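PDB 2IN3: DSBA-like thioredoxin domain-containing protein from Nitrosomonas europaea, which probably acts as a thiol-disulfide oxidoreductase of the DsbA family, FrnE-like subfamily, and is a putative protein disulfide isomerase. Local coordinates for residues L10-D15 / P26-I31; H66-V71 / A121-Q126; V100-L105 / P151-D156; G125-A130 / L135-V140. All blocks are in the same frame, centred on the assembly; numbering follows the deposited sequence.

Interaction 1: residues L10-D15 / P26-I31; sequences LWYIAD and PVIENI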
loop_
_atom_site.group_PDB
_atom_site.type_symbol
_atom_site.label_atom_id
_atom_site.label_comp_id
_atom_site.label_asym_id
_atom_site.label_seq_id
_atom_site.Cartn_x
_atom_site.Cartn_y
_atom_site.Cartn_z
ATOM N N LEU A 10 -13.356 4.465 2.979
ATOM C CA LEU A 10 -12.550 4.826 1.826
ATOM C C LEU A 10 -11.409 3.813 1.825
ATOM O O LEU A 10 -10.521 3.827 2.715
ATOM C CB LEU A 10 -12.029 6.275 1.934
ATOM C CG LEU A 10 -11.086 6.718 0.784
ATOM C CD1 LEU A 10 -11.795 6.735 -0.571
ATOM C CD2 LEU A 10 -10.428 8.090 1.056
ATOM N N TRP A 11 -11.494 2.887 0.878
ATOM C CA TRP A 11 -10.452 1.876 0.681
ATOM C C TRP A 11 -9.274 2.406 -0.141
ATOM O O TRP A 11 -9.446 2.820 -1.298
ATOM C CB TRP A 11 -11.030 0.630 -0.010
ATOM C CG TRP A 11 -11.994 -0.143 0.818
ATOM C CD1 TRP A 11 -13.356 -0.176 0.686
ATOM C CD2 TRP A 11 -11.674 -1.008 1.917
ATOM N NE1 TRP A 11 -13.909 -1.019 1.637
ATOM C CE2 TRP A 11 -12.896 -1.545 2.398
ATOM C CE3 TRP A 11 -10.470 -1.379 2.543
ATOM C CZ2 TRP A 11 -12.955 -2.432 3.492
ATOM C CZ3 TRP A 11 -10.530 -2.280 3.623
ATOM C CH2 TRP A 11 -11.762 -2.783 4.081
ATOM N N TYR A 12 -8.093 2.342 0.445
ATOM C CA TYR A 12 -6.860 2.618 -0.270
ATOM C C TYR A 12 -6.289 1.292 -0.773
ATOM O O TYR A 12 -5.872 0.451 0.021
ATOM C CB TYR A 12 -5.858 3.339 0.656
ATOM C CG TYR A 12 -4.525 3.660 0.014
ATOM C CD1 TYR A 12 -4.453 4.226 -1.263
ATOM C CD2 TYR A 12 -3.353 3.404 0.694
ATOM C CE1 TYR A 12 -3.198 4.559 -1.837
ATOM C CE2 TYR A 12 -2.075 3.713 0.135
ATOM C CZ TYR A 12 -2.026 4.274 -1.128
ATOM O OH TYR A 12 -0.797 4.581 -1.664
ATOM N N ILE A 13 -6.334 1.098 -2.094
ATOM C CA ILE A 13 -5.968 -0.175 -2.685
ATOM C C ILE A 13 -4.582 0.021 -3.258
ATOM O O ILE A 13 -4.389 0.746 -4.258
ATOM C CB ILE A 13 -6.976 -0.635 -3.781
ATOM C CG1 ILE A 13 -8.398 -0.752 -3.184
ATOM C CG2 ILE A 13 -6.543 -1.959 -4.364
ATOM C CD1 ILE A 13 -9.517 -0.982 -4.198
ATOM N N ALA A 14 -3.625 -0.627 -2.615
ATOM C CA ALA A 14 -2.204 -0.310 -2.827
ATOM C C ALA A 14 -1.317 -1.452 -2.411
ATOM O O ALA A 14 -1.735 -2.329 -1.650
ATOM C CB ALA A 14 -1.820 0.952 -2.102
ATOM N N ASP A 15 -0.105 -1.440 -2.935
ATOM C CA ASP A 15 0.912 -2.418 -2.613
ATOM C C ASP A 15 2.166 -1.633 -2.229
ATOM O O ASP A 15 2.546 -0.708 -2.956
ATOM C CB ASP A 15 1.201 -3.245 -3.871
ATOM C CG ASP A 15 2.130 -4.406 -3.599
ATOM O OD1 ASP A 15 3.297 -4.165 -3.210
ATOM O OD2 ASP A 15 1.685 -5.575 -3.758
ATOM N N PRO A 26 2.279 10.884 0.355
ATOM C CA PRO A 26 1.895 12.180 0.934
ATOM C C PRO A 26 0.436 12.582 0.681
ATOM O O PRO A 26 -0.150 13.313 1.485
ATOM C CB PRO A 26 2.837 13.167 0.233
ATOM C CG PRO A 26 4.039 12.345 -0.119
ATOM C CD PRO A 26 3.416 11.045 -0.584
ATOM N N VAL A 27 -0.141 12.132 -0.439
ATOM C CA VAL A 27 -1.501 12.524 -0.819
ATOM C C VAL A 27 -2.497 11.776 0.071
ATOM O O VAL A 27 -3.415 12.361 0.661
ATOM C CB VAL A 27 -1.773 12.179 -2.304
ATOM C CG1 VAL A 27 -3.241 12.520 -2.690
ATOM C CG2 VAL A 27 -0.762 12.898 -3.204
ATOM N N ILE A 28 -2.322 10.473 0.196
ATOM C CA ILE A 28 -3.225 9.716 1.076
ATOM C C ILE A 28 -3.061 10.104 2.561
ATOM O O ILE A 28 -4.048 10.118 3.316
ATOM C CB ILE A 28 -3.168 8.156 0.798
ATOM C CG1 ILE A 28 -4.354 7.434 1.501
ATOM C CG2 ILE A 28 -1.832 7.583 1.280
ATOM C CD1 ILE A 28 -5.755 7.867 0.947
ATOM N N GLU A 29 -1.848 10.499 2.981
ATOM C CA GLU A 29 -1.647 11.047 4.345
ATOM C C GLU A 29 -2.538 12.311 4.557
ATOM O O GLU A 29 -3.228 12.446 5.585
ATOM C CB GLU A 29 -0.170 11.400 4.614
ATOM C CG GLU A 29 0.110 12.072 6.010
ATOM C CD GLU A 29 1.486 12.820 6.114
ATOM O OE1 GLU A 29 2.320 12.723 5.176
ATOM O OE2 GLU A 29 1.727 13.522 7.145
ATOM N N ASN A 30 -2.486 13.229 3.604
ATOM C CA ASN A 30 -3.297 14.443 3.692
ATOM C C ASN A 30 -4.788 14.144 3.706
ATOM O O ASN A 30 -5.538 14.719 4.503
ATOM C CB ASN A 30 -2.965 15.439 2.582
ATOM C CG ASN A 30 -3.569 16.830 2.864
ATOM O OD1 ASN A 30 -4.746 17.093 2.593
ATOM N ND2 ASN A 30 -2.765 17.713 3.456
ATOM N N ILE A 31 -5.213 13.219 2.834
ATOM C CA ILE A 31 -6.617 12.801 2.782
ATOM C C ILE A 31 -7.063 12.242 4.149
ATOM O O ILE A 31 -8.088 12.666 4.708
ATOM C CB ILE A 31 -6.835 11.752 1.664
ATOM C CG1 ILE A 31 -6.655 12.388 0.290
ATOM C CG2 ILE A 31 -8.268 11.141 1.763
ATOM C CD1 ILE A 31 -6.538 11.322 -0.862
#

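Interaction 2: residues H66-V71 / A121-Q126; sequences HHWHSV and AFYVGQ. With EDO (1,2-ethanediol), chain D; PO4 (phosphate ion), chain B.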
loop_
_atom_site.group_PDB
_atom_site.type_symbol
_atom_site.label_atom_id
_atom_site.label_comp_id
_atom_site.label_asym_id
_atom_site.label_seq_id
_atom_site.Cartn_x
_atom_site.Cartn_y
_atom_site.Cartn_z
ATOM N N HIS A 66 12.364 3.173 -14.553
ATOM C CA HIS A 66 11.823 4.349 -15.215
ATOM C C HIS A 66 10.654 4.889 -14.384
ATOM O O HIS A 66 10.537 6.107 -14.209
ATOM C CB HIS A 66 11.365 4.041 -16.642
ATOM C CG HIS A 66 10.575 5.157 -17.256
ATOM N ND1 HIS A 66 11.104 6.415 -17.465
ATOM C CD2 HIS A 66 9.287 5.212 -17.679
ATOM C CE1 HIS A 66 10.181 7.193 -18.001
ATOM N NE2 HIS A 66 9.070 6.487 -18.141
ATOM N N HIS A 67 9.814 3.982 -13.857
ATOM C CA HIS A 67 8.707 4.396 -12.982
ATOM C C HIS A 67 9.243 5.125 -11.740
ATOM O O HIS A 67 8.714 6.167 -11.371
ATOM C CB HIS A 67 7.782 3.217 -12.588
ATOM C CG HIS A 67 6.960 2.713 -13.736
ATOM N ND1 HIS A 67 6.354 1.474 -13.744
ATOM C CD2 HIS A 67 6.679 3.275 -14.936
ATOM C CE1 HIS A 67 5.734 1.293 -14.902
ATOM N NE2 HIS A 67 5.920 2.371 -15.647
ATOM N N TRP A 68 10.308 4.601 -11.125
ATOM C CA TRP A 68 10.898 5.234 -9.947
ATOM C C TRP A 68 11.377 6.654 -10.263
ATOM O O TRP A 68 11.064 7.600 -9.560
ATOM C CB TRP A 68 12.104 4.442 -9.432
ATOM C CG TRP A 68 11.816 3.110 -8.816
ATOM C CD1 TRP A 68 10.670 2.334 -8.960
ATOM C CD2 TRP A 68 12.718 2.349 -8.020
ATOM N NE1 TRP A 68 10.819 1.159 -8.284
ATOM C CE2 TRP A 68 12.055 1.139 -7.678
ATOM C CE3 TRP A 68 14.020 2.579 -7.533
ATOM C CZ2 TRP A 68 12.644 0.158 -6.869
ATOM C CZ3 TRP A 68 14.613 1.590 -6.720
ATOM C CH2 TRP A 68 13.927 0.387 -6.416
ATOM N N HIS A 69 12.146 6.806 -11.327
ATOM C CA HIS A 69 12.532 8.142 -11.768
ATOM C C HIS A 69 11.311 9.070 -11.980
ATOM O O HIS A 69 11.314 10.198 -11.487
ATOM C CB HIS A 69 13.382 8.035 -13.019
ATOM C CG HIS A 69 14.751 7.482 -12.771
ATOM N ND1 HIS A 69 15.727 8.196 -12.117
ATOM C CD2 HIS A 69 15.316 6.298 -13.104
ATOM C CE1 HIS A 69 16.849 7.490 -12.084
ATOM N NE2 HIS A 69 16.621 6.330 -12.668
ATOM N N SER A 70 10.269 8.604 -12.691
ATOM C CA SER A 70 9.051 9.398 -12.882
ATOM C C SER A 70 8.430 9.828 -11.584
ATOM O O SER A 70 8.042 10.995 -11.457
ATOM C CB SER A 70 7.971 8.676 -13.706
ATOM O OG SER A 70 8.476 8.282 -14.950
ATOM N N VAL A 71 8.313 8.883 -10.647
ATOM C CA VAL A 71 7.734 9.155 -9.321
ATOM C C VAL A 71 8.589 10.204 -8.595
ATOM O O VAL A 71 8.075 11.190 -8.045
ATOM C CB VAL A 71 7.635 7.871 -8.469
ATOM C CG1 VAL A 71 7.219 8.230 -7.014
ATOM C CG2 VAL A 71 6.617 6.929 -9.055
ATOM N N ALA A 121 11.676 1.521 3.599
ATOM C CA ALA A 121 12.722 0.538 3.824
ATOM C C ALA A 121 13.144 -0.074 2.493
ATOM O O ALA A 121 14.309 -0.413 2.304
ATOM C CB ALA A 121 12.263 -0.527 4.785
ATOM N N PHE A 122 12.167 -0.258 1.610
ATOM C CA PHE A 122 12.408 -0.799 0.296
ATOM C C PHE A 122 13.043 0.229 -0.665
ATOM O O PHE A 122 14.160 0.016 -1.162
ATOM C CB PHE A 122 11.096 -1.330 -0.276
ATOM C CG PHE A 122 11.234 -1.946 -1.650
ATOM C CD1 PHE A 122 12.125 -3.006 -1.873
ATOM C CD2 PHE A 122 10.452 -1.504 -2.689
ATOM C CE1 PHE A 122 12.239 -3.592 -3.142
ATOM C CE2 PHE A 122 10.561 -2.076 -3.966
ATOM C CZ PHE A 122 11.458 -3.111 -4.190
ATOM N N TYR A 123 12.346 1.335 -0.913
ATOM C CA TYR A 123 12.810 2.293 -1.933
ATOM C C TYR A 123 14.067 3.061 -1.546
ATOM O O TYR A 123 14.933 3.331 -2.402
ATOM C CB TYR A 123 11.688 3.238 -2.343
ATOM C CG TYR A 123 10.585 2.504 -3.073
ATOM C CD1 TYR A 123 10.853 1.835 -4.272
ATOM C CD2 TYR A 123 9.281 2.459 -2.568
ATOM C CE1 TYR A 123 9.857 1.142 -4.952
ATOM C CE2 TYR A 123 8.262 1.745 -3.247
ATOM C CZ TYR A 123 8.581 1.120 -4.454
ATOM O OH TYR A 123 7.641 0.412 -5.124
ATOM N N VAL A 124 14.192 3.380 -0.262
ATOM C CA VAL A 124 15.336 4.146 0.227
ATOM C C VAL A 124 16.336 3.212 0.874
ATOM O O VAL A 124 17.517 3.242 0.535
ATOM C CB VAL A 124 14.884 5.261 1.212
ATOM C CG1 VAL A 124 16.080 6.110 1.715
ATOM C CG2 VAL A 124 13.803 6.151 0.540
ATOM N N GLY A 125 15.857 2.366 1.781
ATOM C CA GLY A 125 16.746 1.499 2.554
ATOM C C GLY A 125 17.333 0.369 1.719
ATOM O O GLY A 125 18.344 -0.217 2.098
ATOM N N GLN A 126 16.685 0.054 0.587
ATOM C CA GLN A 126 17.052 -1.098 -0.258
ATOM C C GLN A 126 16.952 -2.410 0.507
ATOM O O GLN A 126 17.757 -3.341 0.304
ATOM C CB GLN A 126 18.450 -0.909 -0.856
ATOM C CG GLN A 126 18.555 0.355 -1.666
ATOM C CD GLN A 126 19.780 0.421 -2.526
ATOM O OE1 GLN A 126 20.882 0.211 -2.052
ATOM N NE2 GLN A 126 19.595 0.729 -3.801
HETATM C C1 EDO D . 9.581 11.833 -15.906
HETATM O O1 EDO D . 10.150 10.525 -15.775
HETATM C C2 EDO D . 8.119 11.709 -16.268
HETATM O O2 EDO D . 8.063 10.655 -17.228
HETATM P P PO4 B . 5.941 -0.155 -10.503
HETATM O O1 PO4 B . 6.853 -0.437 -11.664
HETATM O O2 PO4 B . 5.110 -1.356 -10.104
HETATM O O3 PO4 B . 6.761 0.335 -9.349
HETATM O O4 PO4 B . 4.935 0.889 -10.983
HETATM O O HOH W 1 8.490 -0.475 -7.645
#

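Interaction 3: residues V100-L105 / P151-D156; sequences VVSVSL and PVFQSD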
loop_
_atom_site.group_PDB
_atom_site.type_symbol
_atom_site.label_atom_id
_atom_site.label_comp_id
_atom_site.label_asym_id
_atom_site.label_seq_id
_atom_site.Cartn_x
_atom_site.Cartn_y
_atom_site.Cartn_z
ATOM N N VAL A 100 1.111 -5.975 6.273
ATOM C CA VAL A 100 0.134 -4.894 6.440
ATOM C C VAL A 100 -1.201 -5.484 7.004
ATOM O O VAL A 100 -1.745 -4.968 7.977
ATOM C CB VAL A 100 -0.085 -4.135 5.118
ATOM C CG1 VAL A 100 -1.272 -3.154 5.245
ATOM C CG2 VAL A 100 1.249 -3.424 4.672
ATOM N N VAL A 101 -1.676 -6.583 6.415
ATOM C CA VAL A 101 -2.899 -7.266 6.853
ATOM C C VAL A 101 -2.741 -7.651 8.324
ATOM O O VAL A 101 -3.661 -7.438 9.118
ATOM C CB VAL A 101 -3.222 -8.538 5.999
ATOM C CG1 VAL A 101 -4.375 -9.377 6.634
ATOM C CG2 VAL A 101 -3.568 -8.119 4.564
ATOM N N SER A 102 -1.579 -8.213 8.671
ATOM C CA SER A 102 -1.268 -8.597 10.038
ATOM C C SER A 102 -1.395 -7.449 11.049
ATOM O O SER A 102 -1.993 -7.629 12.114
ATOM C CB SER A 102 0.145 -9.191 10.142
ATOM O OG SER A 102 0.265 -10.396 9.393
ATOM N N VAL A 103 -0.835 -6.286 10.711
ATOM C CA VAL A 103 -0.902 -5.125 11.591
ATOM C C VAL A 103 -2.362 -4.640 11.719
ATOM O O VAL A 103 -2.791 -4.193 12.788
ATOM C CB VAL A 103 0.033 -4.001 11.080
ATOM C CG1 VAL A 103 -0.226 -2.681 11.838
ATOM C CG2 VAL A 103 1.514 -4.448 11.200
ATOM N N SER A 104 -3.139 -4.776 10.651
ATOM C CA SER A 104 -4.566 -4.444 10.717
ATOM C C SER A 104 -5.329 -5.281 11.769
ATOM O O SER A 104 -6.313 -4.794 12.325
ATOM C CB SER A 104 -5.246 -4.545 9.340
ATOM O OG SER A 104 -5.560 -5.894 9.027
ATOM N N LEU A 105 -4.879 -6.518 12.024
ATOM C CA LEU A 105 -5.475 -7.413 13.025
ATOM C C LEU A 105 -4.966 -7.101 14.439
ATOM O O LEU A 105 -5.654 -7.372 15.446
ATOM C CB LEU A 105 -5.130 -8.875 12.680
ATOM C CG LEU A 105 -5.559 -9.345 11.276
ATOM C CD1 LEU A 105 -5.125 -10.754 10.936
ATOM C CD2 LEU A 105 -7.050 -9.214 11.144
ATOM N N PRO A 151 3.658 -14.431 15.098
ATOM C CA PRO A 151 2.591 -15.455 15.006
ATOM C C PRO A 151 1.465 -15.073 14.012
ATOM O O PRO A 151 0.998 -15.946 13.245
ATOM C CB PRO A 151 2.044 -15.527 16.435
ATOM C CG PRO A 151 3.212 -15.115 17.297
ATOM C CD PRO A 151 3.878 -14.010 16.494
ATOM N N VAL A 152 1.049 -13.801 14.031
ATOM C CA VAL A 152 0.004 -13.322 13.121
ATOM C C VAL A 152 0.458 -13.403 11.659
ATOM O O VAL A 152 -0.244 -13.993 10.838
ATOM C CB VAL A 152 -0.544 -11.909 13.515
ATOM C CG1 VAL A 152 -1.572 -11.384 12.483
ATOM C CG2 VAL A 152 -1.179 -11.970 14.929
ATOM N N PHE A 153 1.654 -12.878 11.360
ATOM C CA PHE A 153 2.233 -12.954 10.006
ATOM C C PHE A 153 2.309 -14.392 9.430
ATOM O O PHE A 153 2.064 -14.630 8.230
ATOM C CB PHE A 153 3.619 -12.279 9.971
ATOM C CG PHE A 153 4.296 -12.365 8.632
ATOM C CD1 PHE A 153 3.996 -11.440 7.627
ATOM C CD2 PHE A 153 5.219 -13.373 8.367
ATOM C CE1 PHE A 153 4.606 -11.518 6.388
ATOM C CE2 PHE A 153 5.846 -13.462 7.125
ATOM C CZ PHE A 153 5.542 -12.534 6.133
ATOM N N GLN A 154 2.648 -15.344 10.287
ATOM C CA GLN A 154 2.797 -16.725 9.854
ATOM C C GLN A 154 1.480 -17.510 9.795
ATOM O O GLN A 154 1.458 -18.649 9.286
ATOM C CB GLN A 154 3.831 -17.438 10.748
ATOM C CG GLN A 154 5.227 -16.776 10.606
ATOM C CD GLN A 154 6.286 -17.431 11.460
ATOM O OE1 GLN A 154 5.981 -18.030 12.484
ATOM N NE2 GLN A 154 7.546 -17.291 11.057
ATOM N N SER A 155 0.397 -16.926 10.316
ATOM C CA SER A 155 -0.872 -17.662 10.488
ATOM C C SER A 155 -1.579 -17.880 9.155
ATOM O O SER A 155 -1.480 -17.035 8.263
ATOM C CB SER A 155 -1.831 -16.920 11.433
ATOM O OG SER A 155 -2.262 -15.692 10.875
ATOM N N ASP A 156 -2.309 -18.999 9.049
ATOM C CA ASP A 156 -3.184 -19.233 7.898
ATOM C C ASP A 156 -4.194 -18.105 7.734
ATOM O O ASP A 156 -4.508 -17.715 6.593
ATOM C CB ASP A 156 -3.909 -20.578 8.007
ATOM C CG ASP A 156 -3.014 -21.740 7.638
ATOM O OD1 ASP A 156 -1.960 -21.512 6.997
ATOM O OD2 ASP A 156 -3.348 -22.883 7.995
#

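Interaction 4: residues G125-A130 / L135-V140; sequences GQEDVA and LKKLAV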
loop_
_atom_site.group_PDB
_atom_site.type_symbol
_atom_site.label_atom_id
_atom_site.label_comp_id
_atom_site.label_asym_id
_atom_site.label_seq_id
_atom_site.Cartn_x
_atom_site.Cartn_y
_atom_site.Cartn_z
ATOM N N GLY A 125 15.857 2.366 1.781
ATOM C CA GLY A 125 16.746 1.499 2.554
ATOM C C GLY A 125 17.333 0.369 1.719
ATOM O O GLY A 125 18.344 -0.217 2.098
ATOM N N GLN A 126 16.685 0.054 0.587
ATOM C CA GLN A 126 17.052 -1.098 -0.258
ATOM C C GLN A 126 16.952 -2.410 0.507
ATOM O O GLN A 126 17.757 -3.341 0.304
ATOM C CB GLN A 126 18.450 -0.909 -0.856
ATOM C CG GLN A 126 18.555 0.355 -1.666
ATOM C CD GLN A 126 19.780 0.421 -2.526
ATOM O OE1 GLN A 126 20.882 0.211 -2.052
ATOM N NE2 GLN A 126 19.595 0.729 -3.801
ATOM N N GLU A 127 15.995 -2.475 1.424
ATOM C CA GLU A 127 15.857 -3.650 2.256
ATOM C C GLU A 127 14.932 -4.630 1.554
ATOM O O GLU A 127 14.057 -4.218 0.789
ATOM C CB GLU A 127 15.310 -3.283 3.621
ATOM C CG GLU A 127 16.161 -2.281 4.348
ATOM C CD GLU A 127 15.696 -2.048 5.767
ATOM O OE1 GLU A 127 14.877 -2.832 6.274
ATOM O OE2 GLU A 127 16.141 -1.063 6.375
ATOM N N ASP A 128 15.155 -5.918 1.793
ATOM C CA ASP A 128 14.333 -6.942 1.174
ATOM C C ASP A 128 13.086 -7.118 2.021
ATOM O O ASP A 128 13.031 -7.954 2.928
ATOM C CB ASP A 128 15.107 -8.253 1.018
ATOM C CG ASP A 128 14.376 -9.266 0.140
ATOM O OD1 ASP A 128 13.256 -8.966 -0.343
ATOM O OD2 ASP A 128 14.938 -10.366 -0.069
ATOM N N VAL A 129 12.085 -6.297 1.711
ATOM C CA VAL A 129 10.831 -6.259 2.462
ATOM C C VAL A 129 9.907 -7.450 2.194
ATOM O O VAL A 129 8.841 -7.573 2.813
ATOM C CB VAL A 129 10.092 -4.898 2.299
ATOM C CG1 VAL A 129 10.991 -3.771 2.783
ATOM C CG2 VAL A 129 9.650 -4.667 0.860
ATOM N N ALA A 130 10.349 -8.346 1.312
ATOM C CA ALA A 130 9.754 -9.686 1.201
ATOM C C ALA A 130 10.111 -10.631 2.363
ATOM O O ALA A 130 9.494 -11.693 2.500
ATOM C CB ALA A 130 10.137 -10.319 -0.126
ATOM N N LEU A 135 10.437 -7.293 7.966
ATOM C CA LEU A 135 9.105 -6.846 8.357
ATOM C C LEU A 135 8.909 -6.717 9.880
ATOM O O LEU A 135 8.301 -5.741 10.347
ATOM C CB LEU A 135 8.028 -7.754 7.734
ATOM C CG LEU A 135 7.936 -7.704 6.188
ATOM C CD1 LEU A 135 7.013 -8.802 5.649
ATOM C CD2 LEU A 135 7.506 -6.308 5.669
ATOM N N LYS A 136 9.401 -7.692 10.643
ATOM C CA LYS A 136 9.246 -7.680 12.106
ATOM C C LYS A 136 10.015 -6.527 12.760
ATOM O O LYS A 136 9.569 -5.924 13.749
ATOM C CB LYS A 136 9.620 -9.045 12.721
ATOM C CG LYS A 136 11.116 -9.355 12.718
ATOM C CD LYS A 136 11.390 -10.759 13.247
ATOM C CE LYS A 136 12.888 -11.055 13.346
ATOM N NZ LYS A 136 13.074 -12.543 13.479
ATOM N N LYS A 137 11.161 -6.193 12.185
ATOM C CA LYS A 137 11.931 -5.052 12.638
ATOM C C LYS A 137 11.116 -3.749 12.479
ATOM O O LYS A 137 11.077 -2.926 13.396
ATOM C CB LYS A 137 13.252 -5.010 11.877
ATOM C CG LYS A 137 14.260 -3.999 12.364
ATOM C CD LYS A 137 15.589 -4.159 11.619
ATOM C CE LYS A 137 15.464 -3.791 10.120
ATOM N NZ LYS A 137 16.794 -3.735 9.424
ATOM N N LEU A 138 10.439 -3.590 11.336
ATOM C CA LEU A 138 9.623 -2.411 11.090
ATOM C C LEU A 138 8.444 -2.303 12.061
ATOM O O LEU A 138 8.121 -1.197 12.545
ATOM C CB LEU A 138 9.171 -2.333 9.602
ATOM C CG LEU A 138 10.316 -2.240 8.579
ATOM C CD1 LEU A 138 9.807 -2.337 7.142
ATOM C CD2 LEU A 138 11.082 -0.959 8.751
ATOM N N ALA A 139 7.823 -3.443 12.362
ATOM C CA ALA A 139 6.731 -3.509 13.330
ATOM C C ALA A 139 7.214 -3.110 14.762
ATOM O O ALA A 139 6.557 -2.330 15.462
ATOM C CB ALA A 139 6.098 -4.903 13.315
ATOM N N VAL A 140 8.388 -3.596 15.141
ATOM C CA VAL A 140 9.027 -3.204 16.415
ATOM C C VAL A 140 9.241 -1.688 16.511
ATOM O O VAL A 140 9.027 -1.103 17.575
ATOM C CB VAL A 140 10.355 -3.954 16.626
ATOM C CG1 VAL A 140 11.159 -3.346 17.778
ATOM C CG2 VAL A 140 10.078 -5.418 16.904
#

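Interaction 1: residues L10-D15 / P26-I31
Ile-31, whose backbone N gives a 2.9 Å hydrogen bond to Val-27 O within helix 19-35, turns its side chain toward strand 9-14 and meets Leu-10 there. No polar bond passes between the two segments; the contact is wholly one of hydrocarbon and ring. The CG2 branch of Ile-31 touches Leu-10 CD2 at 3.8 Å, the two side chains crossing at about a right angle. One turn earlier in the helix, Ile-28 lies over a face of the Tyr-12 ring. Its CG1 stands 4.2 Å from the ring centroid and only 14° off the ring normal, a CH-pi contact, while the CG2 branch reaches the outer part of the same face, 4.0 Å from Tyr-12 CE2. The Tyr-12 ring is carried out from the strand by a chi1 of 179°, with CG opposite the backbone N, and Ala-14 CB, in the same strand, sits against the rim of the other face. The ring thus lies between Ile-28 and Ala-14. Leu-180 of the neighbouring strand 179-184 touches both Tyr-12 and Ile-28, and Tyr-12 also reaches Pro-178 and the CxxC at the helix start, probably the redox site. Buried packing of this kind seats the helix on the sheet in the beta-alpha-beta unit of the thioredoxin fold, strand 9-14, helix 19-35, strand 40-45.

Interaction 2: residues H66-V71 / A121-Q126
Trp-68 and Tyr-123 form a T-shaped aromatic pair, with the edge of the tyrosine directed at the face of the indole. The tyrosine centroid lies 5.0 Å from that of the five-membered ring and the planes stand at 89°. Tyr-123 CE1 comes to 3.5 Å from Trp-68 CE2, and CD1 rests over the benzo part of the indole. With CG opposite the carbonyl carbon (chi1 -69°), the indole leaves helix 58-75 in the direction of helix 111-123. A looser apolar touch, 4.2 Å from Trp-68 CZ2 to Phe-122 CE2, extends the packing, and Phe-79 adds its ring to both members of the pair.

The polar links are indirect. A water in the plane of the indole, at its edge, accepts from Trp-68 NE1 at 2.9 Å and from Tyr-123 OH at 2.8 Å, and donates to O3 of a phosphate, which was probably picked up in crystallisation. A nearly straight bond (167°, 2.9 Å) runs from His-67 ND1 to phosphate O1 in the imidazole plane; Ser-19 OG, between the cysteines of the CxxC, binds the same ion. Were Trp-68 replaced by an alanine, the Tyr-123 edge would probably lose the face it meets and the water one of its two donors.

His-67 ND1 and Ser-19 OG thus bind the ion directly, Trp-68 NE1 and Tyr-123 OH through the shared water. This spot beside the probable redox site can therefore hold an anion, though whether it has a role in the protein is not decided by the contact.

Interaction 3: residues V100-L105 / P151-D156
Helix 94-106 packs against the last turn of helix 146-154, and Ser-102 and Val-152 form the middle of the join. The backbones come close here, with 5.6 Å between Ser-102 CA and Phe-153 CA, a spacing made possible by the small serine side chain. Val-152 CG1, set opposite its backbone N by a chi1 of 176°, presses on the serine at 3.6 Å from Ser-102 CB. The same methyl meets the end of Leu-105, one turn on, at 3.9 Å from Leu-105 CD1, the two side chains running obliquely to each other, so that one valine methyl touches two residues of helix 94-106. Ser-102 OG lies 3.3 Å from Phe-153 CA, but its hydrogen bond goes to Arg-98 O in its own helix.

Both helices belong to the all-helical part that DsbA-like proteins insert into the thioredoxin fold, here placed between strands 40-45 and 179-184. Arg-98 also crosses the join, donating to Phe-153 O and making a cation-pi contact with the Phe-153 ring. Just beyond, the chain turns into helix 156-171 at Ser-155, the N-cap residue. Ser-155 OG donates to Val-152 O at 2.6 Å, in the carbonyl plane and on a lone pair, while the same oxygen accepts from Ser-155 N at 3.0 Å. The hydroxyl also caps Ala-158 N, which fixes its rotation and ties the end of one helix to the start of the next.

Interaction 4: residues G125-A130 / L135-V140
Glu-127 and Lys-137 face each other with opposite charges yet stop short of a hydrogen bond: the salt bridge is long, 3.8 Å from Glu-127 OE1 to Lys-137 NZ. The contact buries OE1, which has no hydrogen-bonding partner in the model. The glutamate reaches out as an extended chain, whereas the lysine is bent at chi3 (67°), which carries its amine toward Glu-127 OE1; the two side chains cross at about a right angle. A glutamine here would probably leave the Lys-137 ammonium without its nearby opposite charge.

The tighter part of the contact sets a backbone oxygen against hydrocarbon. CG, CD1 and CD2 of Leu-135 all lie against Val-129 O, CD2 nearest at 3.4 Å, while Leu-135 CD2 and Val-129 CB meet more loosely at 4.5 Å. Between the two sites the loop folds as an inverse gamma turn centred on Asp-128, closed by a weak bond from Val-129 N to Glu-127 O. Ile-118 of helix 111-123 touches both Val-129 and Leu-135, placing the pair in the interior of the helical domain.

The chemistry implies that the 125-130 loop meets helix 132-141 mainly through van der Waals packing of leucine carbons against a backbone oxygen, and that the long charge pair probably adds a modest attraction.

Overall arrangement
From the N terminus, interaction 1 closes a short loop between strand 9-14 and the helix that follows it, and is complete before the others begin. Interaction 2 opens on helix 58-75 and closes 50 residues later at the end of helix 111-123. Interaction 3 starts within that span, on helix 94-106, and ends beyond it on helix 146-154, so the two loops cross. Interaction 4 begins where interaction 2 ends, sharing Gly-125 and Gln-126, and lies nested inside the loop of interaction 3, which it touches through Leu-135 and Phe-153. Interaction 1 thus lies within the thioredoxin core, while the other three tie together the inserted helices.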